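Local coordinates for fructooligosaccharide ABC transporter substrate-binding protein FusA (Streptococcus pneumoniae, PDB 5G5Y) that binds short- and long-chain fructooligosaccharides, with a preference for tetrasaccharides and larger, and serves as the solute-binding subunit of the ABC transporter that imports them, at residues Y105-T110 against D487-N492; D193-F198 against D207-V212; G216-T221 against D477-K482. One frame throughout, in Å; residues are numbered along the deposited sequence.

Interaction 1 of 3, residues Y105-T110 against D487-N492; sequences YKALMT and DQYQAN
Apolar contacts carry this meeting of A107 and L108 with Y489. Methyl CD2 of L108 lies 3.8 Å from CE1 of the Y489 ring. CB of A107 stands 4.2 Å from the same CE1, so one ring carbon takes both neighbours. Both approach the ring obliquely. CG of Y489 is anti to the backbone N (chi1 179°), which swings the ring out from helix 475-492 to helix 104-109. P423 also touches the Y489 side chain.

The second group of contacts involves N492, near the end of its helix. CB of A107 points at this residue and comes within 3.7 Å of the N492 backbone O. The two CB atoms are 4.1 Å apart. The A107 and N492 CA atoms, 5.8 Å apart, are the closest CA pair of the two segments.

L108 O accepts a hydrogen bond from R307 NH1.

The axes of the two helical segments, 105-109 and 487-492, come within 9.7 Å at 131° between their directions. The contact joins the last turns of helix 475-492 to helix 104-109, away from the annotated sites. With two small apolar groups against one ring and 157 Å² buried, it is modest van der Waals packing, without polar pairing between the two segments.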
loop_
_atom_site.group_PDB
_atom_site.type_symbol
_atom_site.label_atom_id
_atom_site.label_comp_id
_atom_site.label_asym_id
_atom_site.label_seq_id
_atom_site.Cartn_x
_atom_site.Cartn_y
_atom_site.Cartn_z
ATOM N N TYR A 105 3.945 -4.216 15.999
ATOM C CA TYR A 105 3.965 -2.791 15.708
ATOM C C TYR A 105 4.968 -2.076 16.583
ATOM O O TYR A 105 5.570 -1.132 16.124
ATOM C CB TYR A 105 2.584 -2.147 15.817
ATOM C CG TYR A 105 1.646 -2.597 14.721
ATOM C CD1 TYR A 105 1.948 -2.386 13.385
ATOM C CD2 TYR A 105 0.475 -3.259 15.021
ATOM C CE1 TYR A 105 1.088 -2.818 12.375
ATOM C CE2 TYR A 105 -0.391 -3.679 14.033
ATOM C CZ TYR A 105 -0.071 -3.443 12.703
ATOM O OH TYR A 105 -0.902 -3.850 11.719
ATOM N N LYS A 106 5.175 -2.547 17.809
ATOM C CA LYS A 106 6.155 -1.944 18.683
ATOM C C LYS A 106 7.546 -2.017 18.075
ATOM O O LYS A 106 8.280 -1.018 18.087
ATOM C CB LYS A 106 6.162 -2.591 20.073
ATOM C CG LYS A 106 6.829 -1.704 21.106
ATOM C CD LYS A 106 6.648 -2.275 22.511
ATOM C CE LYS A 106 6.382 -1.199 23.540
ATOM N NZ LYS A 106 7.586 -0.367 23.751
ATOM N N ALA A 107 7.869 -3.168 17.493
ATOM C CA ALA A 107 9.154 -3.348 16.809
ATOM C C ALA A 107 9.282 -2.389 15.625
ATOM O O ALA A 107 10.330 -1.774 15.434
ATOM C CB ALA A 107 9.347 -4.803 16.391
ATOM N N LEU A 108 8.208 -2.204 14.870
ATOM C CA LEU A 108 8.234 -1.298 13.707
ATOM C C LEU A 108 8.381 0.176 14.107
ATOM O O LEU A 108 8.883 0.980 13.324
ATOM C CB LEU A 108 6.975 -1.490 12.870
ATOM C CG LEU A 108 6.709 -2.850 12.208
ATOM C CD1 LEU A 108 5.460 -2.781 11.350
ATOM C CD2 LEU A 108 7.880 -3.354 11.385
ATOM N N MET A 109 7.941 0.514 15.329
ATOM C CA MET A 109 7.961 1.865 15.829
ATOM C C MET A 109 9.330 2.252 16.386
ATOM O O MET A 109 9.642 3.438 16.489
ATOM C CB MET A 109 6.881 2.059 16.888
ATOM C CG MET A 109 5.460 1.980 16.356
ATOM S SD MET A 109 4.278 1.891 17.721
ATOM C CE MET A 109 4.573 3.382 18.640
ATOM N N THR A 110 10.162 1.268 16.703
ATOM C CA THR A 110 11.388 1.494 17.492
ATOM C C THR A 110 12.601 1.658 16.589
ATOM O O THR A 110 12.858 0.790 15.774
ATOM C CB THR A 110 11.596 0.303 18.456
ATOM O OG1 THR A 110 10.485 0.223 19.353
ATOM C CG2 THR A 110 12.818 0.477 19.303
ATOM N N ASP A 487 16.468 -10.628 10.548
ATOM C CA ASP A 487 16.853 -11.423 11.705
ATOM C C ASP A 487 16.618 -10.637 12.990
ATOM O O ASP A 487 16.086 -11.195 13.937
ATOM C CB ASP A 487 18.314 -11.913 11.619
ATOM C CG ASP A 487 18.566 -12.845 10.412
ATOM O OD1 ASP A 487 17.608 -13.402 9.810
ATOM O OD2 ASP A 487 19.739 -13.038 10.065
ATOM N N GLN A 488 16.996 -9.365 13.038
ATOM C CA GLN A 488 16.730 -8.549 14.234
ATOM C C GLN A 488 15.217 -8.439 14.570
ATOM O O GLN A 488 14.812 -8.536 15.734
ATOM C CB GLN A 488 17.324 -7.151 14.082
ATOM C CG GLN A 488 18.836 -7.102 14.179
ATOM C CD GLN A 488 19.437 -5.731 13.860
ATOM O OE1 GLN A 488 18.722 -4.748 13.599
ATOM N NE2 GLN A 488 20.772 -5.662 13.870
ATOM N N TYR A 489 14.398 -8.193 13.552
ATOM C CA TYR A 489 12.935 -8.176 13.705
ATOM C C TYR A 489 12.385 -9.458 14.333
ATOM O O TYR A 489 11.555 -9.391 15.258
ATOM C CB TYR A 489 12.267 -7.926 12.353
ATOM C CG TYR A 489 10.777 -7.922 12.386
ATOM C CD1 TYR A 489 10.067 -6.815 12.816
ATOM C CD2 TYR A 489 10.075 -9.035 11.981
ATOM C CE1 TYR A 489 8.670 -6.827 12.824
ATOM C CE2 TYR A 489 8.698 -9.053 11.969
ATOM C CZ TYR A 489 8.003 -7.950 12.397
ATOM O OH TYR A 489 6.647 -8.052 12.379
ATOM N N GLN A 490 12.847 -10.618 13.867
ATOM C CA GLN A 490 12.437 -11.904 14.491
ATOM C C GLN A 490 12.656 -11.924 16.007
ATOM O O GLN A 490 11.791 -12.389 16.736
ATOM C CB GLN A 490 13.156 -13.114 13.874
ATOM C CG GLN A 490 12.930 -13.337 12.399
ATOM C CD GLN A 490 11.530 -13.008 11.924
ATOM O OE1 GLN A 490 11.342 -12.097 11.124
ATOM N NE2 GLN A 490 10.547 -13.723 12.423
ATOM N N ALA A 491 13.791 -11.390 16.464
ATOM C CA ALA A 491 14.079 -11.242 17.894
ATOM C C ALA A 491 13.189 -10.231 18.632
ATOM O O ALA A 491 12.871 -10.427 19.794
ATOM C CB ALA A 491 15.539 -10.863 18.089
ATOM N N ASN A 492 12.801 -9.152 17.965
ATOM C CA ASN A 492 12.072 -8.048 18.593
ATOM C C ASN A 492 10.566 -8.033 18.416
ATOM O O ASN A 492 9.895 -7.263 19.091
ATOM C CB ASN A 492 12.620 -6.726 18.045
ATOM C CG ASN A 492 14.104 -6.544 18.327
ATOM O OD1 ASN A 492 14.634 -7.140 19.241
ATOM N ND2 ASN A 492 14.771 -5.719 17.540
#

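Interaction 2 of 3, residues D193-F198 against D207-V212; sequences DFKFLF and DDHLVV
The imidazole of H209 meets K195 obliquely, with H209 CE1 4.2 Å from K195 CE. ND1 of this ring is hydrogen-bonded to D205, which helps fix its rotation. A second flat group, the F194 ring, has D193 OD1 over one face, offset toward the rim. CE1 of F198 lies in plane at its edge, and F185 makes an edge-to-face contact with it.

The D193 carboxylate is gripped on both faces. K195 N donates to D193 OD2 at 3.2 Å, and this closes an Asx turn. K195 NZ reaches the same oxygen from the opposite face at 2.8 Å. Both donors lie well out of the carboxylate plane.

The bond across the contact is a salt bridge. NZ of K195 donates to D207 OD1 at 2.8 Å and meets it nearly along the C-O axis. The two side chains cross at about a right angle. CG of K195 sits between its backbone N and carbonyl carbon (chi1 70°), and the chain bends again at chi3 and chi4. This curls the ammonium back to D193 while leaving it within reach of D207.

D193 OD2 and D207 OD1 are 5.2 Å apart, and the lysine between them probably offsets their like charges. Y447 OH also binds K195 NZ. R450 forms a salt bridge with D193 OD1, and G190 N donates to D207 OD2.

The arrangement is a buried salt-bridge network that ties the Asx turn and 3-10 segment at 193-198 to the loop that leads into strand 210-212. It lies beside the substrate site: the D207 side chain is about 6 Å from that of N191, a substrate-binding residue.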
loop_
_atom_site.group_PDB
_atom_site.type_symbol
_atom_site.label_atom_id
_atom_site.label_comp_id
_atom_site.label_asym_id
_atom_site.label_seq_id
_atom_site.Cartn_x
_atom_site.Cartn_y
_atom_site.Cartn_z
ATOM N N ASP A 193 1.169 -3.457 -13.374
ATOM C CA ASP A 193 2.232 -4.266 -13.935
ATOM C C ASP A 193 1.844 -5.751 -14.008
ATOM O O ASP A 193 1.009 -6.196 -13.235
ATOM C CB ASP A 193 3.497 -4.125 -13.073
ATOM C CG ASP A 193 4.711 -4.753 -13.734
ATOM O OD1 ASP A 193 4.940 -4.422 -14.922
ATOM O OD2 ASP A 193 5.391 -5.641 -13.151
ATOM N N PHE A 194 2.522 -6.525 -14.871
ATOM C CA PHE A 194 2.249 -7.931 -15.079
ATOM C C PHE A 194 2.929 -8.894 -14.092
ATOM O O PHE A 194 2.714 -10.100 -14.193
ATOM C CB PHE A 194 2.608 -8.383 -16.543
ATOM C CG PHE A 194 4.045 -8.159 -16.928
ATOM C CD1 PHE A 194 5.056 -8.986 -16.463
ATOM C CD2 PHE A 194 4.401 -7.072 -17.711
ATOM C CE1 PHE A 194 6.385 -8.738 -16.796
ATOM C CE2 PHE A 194 5.731 -6.835 -18.041
ATOM C CZ PHE A 194 6.717 -7.683 -17.602
ATOM N N LYS A 195 3.783 -8.391 -13.193
ATOM C CA LYS A 195 4.704 -9.256 -12.425
ATOM C C LYS A 195 3.968 -10.302 -11.548
ATOM O O LYS A 195 4.544 -11.358 -11.225
ATOM C CB LYS A 195 5.748 -8.449 -11.625
ATOM C CG LYS A 195 5.169 -7.661 -10.443
ATOM C CD LYS A 195 6.237 -7.052 -9.535
ATOM C CE LYS A 195 7.244 -6.154 -10.256
ATOM N NZ LYS A 195 6.590 -4.887 -10.708
ATOM N N PHE A 196 2.699 -10.049 -11.205
ATOM C CA PHE A 196 1.838 -11.069 -10.582
ATOM C C PHE A 196 1.947 -12.486 -11.214
ATOM O O PHE A 196 1.921 -13.530 -10.512
ATOM C CB PHE A 196 0.367 -10.582 -10.586
ATOM C CG PHE A 196 -0.590 -11.580 -10.041
ATOM C CD1 PHE A 196 -0.711 -11.760 -8.661
ATOM C CD2 PHE A 196 -1.300 -12.391 -10.890
ATOM C CE1 PHE A 196 -1.561 -12.717 -8.136
ATOM C CE2 PHE A 196 -2.151 -13.365 -10.371
ATOM C CZ PHE A 196 -2.275 -13.524 -8.993
ATOM N N LEU A 197 2.093 -12.544 -12.533
ATOM C CA LEU A 197 2.102 -13.839 -13.238
ATOM C C LEU A 197 3.404 -14.616 -13.036
ATOM O O LEU A 197 3.438 -15.815 -13.304
ATOM C CB LEU A 197 1.876 -13.668 -14.748
ATOM C CG LEU A 197 0.459 -13.228 -15.177
ATOM C CD1 LEU A 197 0.350 -13.215 -16.699
ATOM C CD2 LEU A 197 -0.636 -14.110 -14.583
ATOM N N PHE A 198 4.474 -13.959 -12.593
ATOM C CA PHE A 198 5.772 -14.648 -12.465
ATOM C C PHE A 198 5.743 -15.834 -11.510
ATOM O O PHE A 198 6.517 -16.787 -11.701
ATOM C CB PHE A 198 6.891 -13.663 -12.077
ATOM C CG PHE A 198 7.479 -12.932 -13.272
ATOM C CD1 PHE A 198 6.689 -12.587 -14.390
ATOM C CD2 PHE A 198 8.828 -12.609 -13.300
ATOM C CE1 PHE A 198 7.246 -11.924 -15.486
ATOM C CE2 PHE A 198 9.389 -11.948 -14.388
ATOM C CZ PHE A 198 8.596 -11.602 -15.483
ATOM N N ASP A 207 7.107 -5.515 -6.159
ATOM C CA ASP A 207 7.727 -4.202 -6.461
ATOM C C ASP A 207 9.039 -3.971 -5.733
ATOM O O ASP A 207 9.803 -3.131 -6.164
ATOM C CB ASP A 207 6.731 -3.059 -6.213
ATOM C CG ASP A 207 5.640 -2.993 -7.270
ATOM O OD1 ASP A 207 5.785 -3.662 -8.332
ATOM O OD2 ASP A 207 4.633 -2.272 -7.062
ATOM N N ASP A 208 9.292 -4.677 -4.630
ATOM C CA ASP A 208 10.603 -4.625 -3.944
ATOM C C ASP A 208 11.613 -5.659 -4.475
ATOM O O ASP A 208 12.760 -5.667 -4.049
ATOM C CB ASP A 208 10.441 -4.909 -2.455
ATOM C CG ASP A 208 9.536 -3.905 -1.759
ATOM O OD1 ASP A 208 9.701 -2.694 -1.960
ATOM O OD2 ASP A 208 8.635 -4.329 -1.003
ATOM N N HIS A 209 11.169 -6.542 -5.376
ATOM C CA HIS A 209 11.929 -7.718 -5.811
ATOM C C HIS A 209 12.483 -8.504 -4.625
ATOM O O HIS A 209 13.614 -8.994 -4.671
ATOM C CB HIS A 209 13.047 -7.351 -6.777
ATOM C CG HIS A 209 12.608 -6.479 -7.907
ATOM N ND1 HIS A 209 11.616 -6.848 -8.788
ATOM C CD2 HIS A 209 13.004 -5.241 -8.282
ATOM C CE1 HIS A 209 11.384 -5.852 -9.626
ATOM N NE2 HIS A 209 12.224 -4.877 -9.354
ATOM N N LEU A 210 11.704 -8.577 -3.556
ATOM C CA LEU A 210 12.171 -9.216 -2.335
ATOM C C LEU A 210 11.059 -9.995 -1.655
ATOM O O LEU A 210 10.039 -9.416 -1.262
ATOM C CB LEU A 210 12.722 -8.162 -1.390
ATOM C CG LEU A 210 13.631 -8.658 -0.289
ATOM C CD1 LEU A 210 15.016 -8.963 -0.840
ATOM C CD2 LEU A 210 13.740 -7.577 0.783
ATOM N N VAL A 211 11.278 -11.306 -1.523
ATOM C CA VAL A 211 10.400 -12.178 -0.709
ATOM C C VAL A 211 11.185 -12.791 0.451
ATOM O O VAL A 211 12.407 -12.645 0.519
ATOM C CB VAL A 211 9.714 -13.272 -1.582
ATOM C CG1 VAL A 211 8.813 -12.611 -2.610
ATOM C CG2 VAL A 211 10.729 -14.187 -2.247
ATOM N N VAL A 212 10.479 -13.477 1.352
ATOM C CA VAL A 212 11.111 -14.149 2.496
ATOM C C VAL A 212 10.729 -15.603 2.408
ATOM O O VAL A 212 9.561 -15.912 2.475
ATOM C CB VAL A 212 10.644 -13.613 3.867
ATOM C CG1 VAL A 212 11.409 -14.307 5.005
ATOM C CG2 VAL A 212 10.846 -12.121 3.947
#

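Interaction 3 of 3, residues G216-T221 against D477-K482; sequences GKVDFT and DYLAIK. With CA (calcium ion), chain D.
One calcium site of the protein lies on strand 218-220, whose other side packs on helix 475-492 through V218, F220 and L479. OD1 of D219 and the backbone O of F220 each bind the calcium ion at 2.4 Å. CG of D219 is anti to the backbone N (chi1 -176°), which carries OD1 to the metal. Three waters also bind the metal, and D223 and N224 complete the site. Water 1 accepts a hydrogen bond from F220 N at 3.0 Å, so the F220 backbone holds the metal both directly and through water.

The strand alternates in the usual way. D219 points away from the helix, while V218 and F220 point toward it. Strand 218-220 pairs antiparallel with strand 210-212. Helical segment 477-482 runs roughly antiparallel to strand 218-220 (154°), with a closest axis approach of 8.9 Å.

L479 carries the helix side of the packing. Its CD2 touches V218 CG2 at 3.8 Å and F220 CB at 3.9 Å. The V218 and L479 side chains lie alongside each other, pointing opposite ways. CG2 of V218 also lies 3.8 Å from the backbone O of L479. The F220 side chain also touches M442 and I446 of helix 429-455. K482 adds a looser contact, its CB 4.4 Å from V218 CG2.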
loop_
_atom_site.group_PDB
_atom_site.type_symbol
_atom_site.label_atom_id
_atom_site.label_comp_id
_atom_site.label_asym_id
_atom_site.label_seq_id
_atom_site.Cartn_x
_atom_site.Cartn_y
_atom_site.Cartn_z
ATOM N N GLY A 216 13.569 -18.682 6.281
ATOM C CA GLY A 216 13.934 -17.471 7.024
ATOM C C GLY A 216 14.927 -16.608 6.258
ATOM O O GLY A 216 15.467 -15.684 6.818
ATOM N N LYS A 217 15.197 -16.951 4.996
ATOM C CA LYS A 217 16.158 -16.229 4.178
ATOM C C LYS A 217 15.474 -15.320 3.194
ATOM O O LYS A 217 14.567 -15.726 2.461
ATOM C CB LYS A 217 17.106 -17.189 3.462
ATOM C CG LYS A 217 17.929 -18.035 4.446
ATOM C CD LYS A 217 18.524 -17.229 5.611
ATOM C CE LYS A 217 19.656 -17.996 6.299
ATOM N NZ LYS A 217 19.986 -17.398 7.622
ATOM N N VAL A 218 15.942 -14.086 3.161
ATOM C CA VAL A 218 15.390 -13.093 2.248
ATOM C C VAL A 218 15.863 -13.522 0.848
ATOM O O VAL A 218 16.974 -14.017 0.700
ATOM C CB VAL A 218 15.817 -11.646 2.595
ATOM C CG1 VAL A 218 15.419 -11.266 4.019
ATOM C CG2 VAL A 218 17.309 -11.427 2.422
ATOM N N ASP A 219 15.014 -13.387 -0.146
ATOM C CA ASP A 219 15.351 -13.770 -1.536
ATOM C C ASP A 219 15.083 -12.628 -2.503
ATOM O O ASP A 219 13.965 -12.087 -2.566
ATOM C CB ASP A 219 14.542 -15.030 -1.900
ATOM C CG ASP A 219 14.863 -15.596 -3.299
ATOM O OD1 ASP A 219 15.955 -15.359 -3.835
ATOM O OD2 ASP A 219 14.012 -16.321 -3.851
ATOM N N PHE A 220 16.118 -12.226 -3.247
ATOM C CA PHE A 220 15.963 -11.229 -4.314
ATOM C C PHE A 220 15.349 -11.933 -5.510
ATOM O O PHE A 220 15.894 -12.919 -5.992
ATOM C CB PHE A 220 17.292 -10.589 -4.671
ATOM C CG PHE A 220 17.174 -9.424 -5.592
ATOM C CD1 PHE A 220 16.726 -8.216 -5.123
ATOM C CD2 PHE A 220 17.559 -9.540 -6.934
ATOM C CE1 PHE A 220 16.654 -7.117 -5.963
ATOM C CE2 PHE A 220 17.462 -8.439 -7.785
ATOM C CZ PHE A 220 17.016 -7.241 -7.277
ATOM N N THR A 221 14.180 -11.499 -5.944
ATOM C CA THR A 221 13.439 -12.268 -6.923
ATOM C C THR A 221 13.962 -12.104 -8.346
ATOM O O THR A 221 13.785 -12.979 -9.179
ATOM C CB THR A 221 11.963 -11.884 -6.899
ATOM O OG1 THR A 221 11.867 -10.479 -7.080
ATOM C CG2 THR A 221 11.318 -12.280 -5.574
ATOM N N ASP A 477 25.483 -6.871 -0.964
ATOM C CA ASP A 477 25.435 -6.009 0.222
ATOM C C ASP A 477 24.006 -5.664 0.602
ATOM O O ASP A 477 23.660 -5.650 1.784
ATOM C CB ASP A 477 26.227 -4.726 -0.002
ATOM C CG ASP A 477 27.737 -4.961 -0.063
ATOM O OD1 ASP A 477 28.241 -6.004 0.383
ATOM O OD2 ASP A 477 28.434 -4.080 -0.571
ATOM N N TYR A 478 23.219 -5.338 -0.408
ATOM C CA TYR A 478 21.773 -5.067 -0.272
ATOM C C TYR A 478 21.068 -6.187 0.514
ATOM O O TYR A 478 20.393 -5.949 1.523
ATOM C CB TYR A 478 21.165 -4.938 -1.677
ATOM C CG TYR A 478 19.714 -4.521 -1.714
ATOM C CD1 TYR A 478 19.381 -3.192 -1.581
ATOM C CD2 TYR A 478 18.683 -5.441 -1.896
ATOM C CE1 TYR A 478 18.088 -2.758 -1.606
ATOM C CE2 TYR A 478 17.350 -5.011 -1.931
ATOM C CZ TYR A 478 17.079 -3.657 -1.792
ATOM O OH TYR A 478 15.819 -3.117 -1.823
ATOM N N LEU A 479 21.301 -7.417 0.063
ATOM C CA LEU A 479 20.709 -8.596 0.700
ATOM C C LEU A 479 21.191 -8.859 2.095
ATOM O O LEU A 479 20.383 -9.238 2.948
ATOM C CB LEU A 479 20.893 -9.852 -0.142
ATOM C CG LEU A 479 19.996 -9.886 -1.379
ATOM C CD1 LEU A 479 20.439 -11.027 -2.288
ATOM C CD2 LEU A 479 18.532 -10.071 -0.961
ATOM N N ALA A 480 22.484 -8.618 2.347
ATOM C CA ALA A 480 23.008 -8.789 3.691
ATOM C C ALA A 480 22.367 -7.783 4.633
ATOM O O ALA A 480 22.058 -8.126 5.764
ATOM C CB ALA A 480 24.544 -8.672 3.741
ATOM N N ILE A 481 22.191 -6.545 4.188
ATOM C CA ILE A 481 21.510 -5.543 5.007
ATOM C C ILE A 481 20.052 -5.960 5.308
ATOM O O ILE A 481 19.610 -5.918 6.470
ATOM C CB ILE A 481 21.542 -4.146 4.385
ATOM C CG1 ILE A 481 22.990 -3.618 4.407
ATOM C CG2 ILE A 481 20.590 -3.223 5.142
ATOM C CD1 ILE A 481 23.240 -2.531 3.399
ATOM N N LYS A 482 19.341 -6.374 4.271
ATOM C CA LYS A 482 17.946 -6.784 4.423
ATOM C C LYS A 482 17.828 -7.977 5.368
ATOM O O LYS A 482 16.937 -8.031 6.247
ATOM C CB LYS A 482 17.317 -7.060 3.057
ATOM C CG LYS A 482 17.124 -5.820 2.162
ATOM C CD LYS A 482 15.925 -4.993 2.583
ATOM C CE LYS A 482 15.755 -3.726 1.743
ATOM N NZ LYS A 482 14.481 -3.032 2.099
HETATM CA CA CA D . 17.393 -14.742 -5.696
HETATM O O HOH W 1 18.654 -13.661 -3.716
HETATM O O HOH W 2 17.848 -16.832 -4.784
HETATM O O HOH W 3 19.510 -16.011 -5.952
#

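From the N terminus, helix 104-109 comes first and opens the longest loop, which interaction 1 closes at the C-terminal end of helix 475-492. Interactions 2 and 3 both nest inside that loop. Interaction 2 closes a short one, from 193-198 to 207-212, before interaction 3 opens. Interaction 3 then runs from strand 218-220 to the early part of helix 475-492. The two are joined by the antiparallel strand pair: V211 O to D219 N and H209 O to T221 N are probable hydrogen bonds. Interactions 1 and 3 share helix 475-492, with centres about 17 Å apart. This helix therefore links helix 104-109 to the calcium-bearing strand pair.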